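Local coordinates for transcriptional activator of comK gene (Bacillus halodurans, PDB 2HQB), which probably activates transcription of comK and, as a BMP-family lipoprotein with a substrate-binding-protein fold, may bind a small ligand, at residues I222-V227 with G263-V268. Numbering follows the deposited sequence.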
loop_
_atom_site.group_PDB
_atom_site.type_symbol
_atom_site.label_atom_id
_atom_site.label_comp_id
_atom_site.label_asym_id
_atom_site.label_seq_id
_atom_site.Cartn_x
_atom_site.Cartn_y
_atom_site.Cartn_z
ATOM N N ILE A 222 -5.907 -9.855 -14.004
ATOM C CA ILE A 222 -5.054 -9.560 -12.869
ATOM C C ILE A 222 -4.182 -10.770 -12.592
ATOM O O ILE A 222 -4.589 -11.682 -11.887
ATOM C CB ILE A 222 -5.925 -9.206 -11.650
ATOM C CG1 ILE A 222 -6.841 -8.030 -12.022
ATOM C CG2 ILE A 222 -5.077 -8.804 -10.482
ATOM C CD1 ILE A 222 -6.112 -6.739 -12.389
ATOM N N LEU A 223 -2.995 -10.768 -13.191
ATOM C CA LEU A 223 -2.003 -11.824 -13.045
ATOM C C LEU A 223 -1.763 -12.033 -11.572
ATOM O O LEU A 223 -1.742 -13.160 -11.072
ATOM C CB LEU A 223 -0.699 -11.383 -13.701
ATOM C CG LEU A 223 -0.914 -10.859 -15.125
ATOM C CD1 LEU A 223 0.392 -10.340 -15.705
ATOM C CD2 LEU A 223 -1.491 -11.983 -15.978
ATOM N N THR A 224 -1.569 -10.908 -10.892
ATOM C CA THR A 224 -1.348 -10.869 -9.448
ATOM C C THR A 224 -1.452 -9.430 -8.957
ATOM O O THR A 224 -1.611 -8.499 -9.748
ATOM C CB THR A 224 0.025 -11.493 -9.091
ATOM O OG1 THR A 224 -0.142 -12.907 -9.076
ATOM C CG2 THR A 224 0.552 -11.061 -7.718
ATOM N N SER A 225 -1.363 -9.255 -7.647
ATOM C CA SER A 225 -1.461 -7.948 -7.052
ATOM C C SER A 225 -0.388 -7.766 -5.987
ATOM O O SER A 225 -0.077 -8.705 -5.252
ATOM C CB SER A 225 -2.860 -7.806 -6.448
ATOM O OG SER A 225 -3.730 -8.765 -7.031
ATOM N N THR A 226 0.197 -6.569 -5.932
ATOM C CA THR A 226 1.191 -6.246 -4.913
ATOM C C THR A 226 0.374 -5.698 -3.713
ATOM O O THR A 226 0.089 -4.525 -3.607
ATOM C CB THR A 226 2.280 -5.211 -5.455
ATOM O OG1 THR A 226 1.675 -3.994 -5.914
ATOM C CG2 THR A 226 3.038 -5.824 -6.624
ATOM N N VAL A 227 -0.001 -6.587 -2.807
ATOM C CA VAL A 227 -0.840 -6.238 -1.669
ATOM C C VAL A 227 -0.180 -5.699 -0.391
ATOM O O VAL A 227 0.833 -6.224 0.064
ATOM C CB VAL A 227 -1.675 -7.466 -1.290
ATOM C CG1 VAL A 227 -2.738 -7.103 -0.277
ATOM C CG2 VAL A 227 -2.279 -8.055 -2.538
ATOM N N GLY A 263 -0.936 -11.095 -4.526
ATOM C CA GLY A 263 -2.316 -11.525 -4.613
ATOM C C GLY A 263 -2.489 -12.874 -5.279
ATOM O O GLY A 263 -1.562 -13.377 -5.925
ATOM N N GLU A 264 -3.681 -13.453 -5.149
ATOM C CA GLU A 264 -3.912 -14.752 -5.733
ATOM C C GLU A 264 -3.583 -14.672 -7.193
ATOM O O GLU A 264 -4.092 -13.806 -7.907
ATOM C CB GLU A 264 -5.356 -15.213 -5.524
ATOM C CG GLU A 264 -6.398 -14.606 -6.435
ATOM C CD GLU A 264 -7.757 -15.284 -6.272
ATOM O OE1 GLU A 264 -8.281 -15.321 -5.132
ATOM O OE2 GLU A 264 -8.302 -15.780 -7.286
ATOM N N PHE A 265 -2.706 -15.570 -7.629
ATOM C CA PHE A 265 -2.291 -15.591 -9.022
ATOM C C PHE A 265 -3.459 -15.916 -9.895
ATOM O O PHE A 265 -4.440 -16.489 -9.440
ATOM C CB PHE A 265 -1.199 -16.627 -9.255
ATOM C CG PHE A 265 0.102 -16.298 -8.585
ATOM C CD1 PHE A 265 0.346 -16.685 -7.287
ATOM C CD2 PHE A 265 1.078 -15.573 -9.254
ATOM C CE1 PHE A 265 1.554 -16.348 -6.665
ATOM C CE2 PHE A 265 2.281 -15.235 -8.641
ATOM C CZ PHE A 265 2.520 -15.619 -7.358
ATOM N N SER A 266 -3.357 -15.518 -11.151
ATOM C CA SER A 266 -4.389 -15.809 -12.113
ATOM C C SER A 266 -4.229 -17.265 -12.562
ATOM O O SER A 266 -3.126 -17.833 -12.516
ATOM C CB SER A 266 -4.241 -14.915 -13.322
ATOM O OG SER A 266 -5.184 -15.268 -14.305
ATOM N N SER A 267 -5.347 -17.861 -12.979
ATOM C CA SER A 267 -5.396 -19.233 -13.485
ATOM C C SER A 267 -4.385 -19.275 -14.630
ATOM O O SER A 267 -3.683 -20.265 -14.851
ATOM C CB SER A 267 -6.792 -19.493 -14.036
ATOM O OG SER A 267 -7.169 -18.445 -14.938
ATOM N N VAL A 268 -4.343 -18.157 -15.347
ATOM C CA VAL A 268 -3.479 -17.940 -16.487
ATOM C C VAL A 268 -2.000 -18.201 -16.207
ATOM O O VAL A 268 -1.290 -18.774 -17.030
ATOM C CB VAL A 268 -3.646 -16.497 -16.975
ATOM C CG1 VAL A 268 -2.710 -16.218 -18.091
ATOM C CG2 VAL A 268 -5.078 -16.261 -17.413
#
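T224 and F265 meet where strand 222-228 runs beside the loop that follows strand 260-262. The hydroxyl of T224 reaches the F265 ring obliquely, with OG1 nearest to CD2 of F265. It stands beside the backbone N (chi1 -81°), which lets it also donate to the carbonyl of its neighbour, with T224 OG1 2.6 Å from L223 O. The T224 methyl lies against the start of the loop, with CG2 3.5 Å from G263 N.

L223 O takes two donors. S266 N approaches to 2.9 Å from L223 O, on the opposite face of the carbonyl plane from the T224 hydroxyl. F265 CA adds a weaker CA-H...O contact, 3.2 Å from L223 O. Further along, G263 N donates to S225 O at 2.6 Å. V227 sets its CG2 methyl 3.9 Å from G263 N. The S225 hydroxyl is held by D213 O, and D213 also accepts from E264 N through its side chain.

S266 CB packs on I222 O at 3.6 Å. S266 swings OG away from its own N (chi1 176°), where it accepts from V268 N, 3.2 Å from OG, in an ST turn shortly before helix 271-286. The pairing thus prolongs the antiparallel edge of the mixed sheet in one lobe of a periplasmic-binding-protein fold.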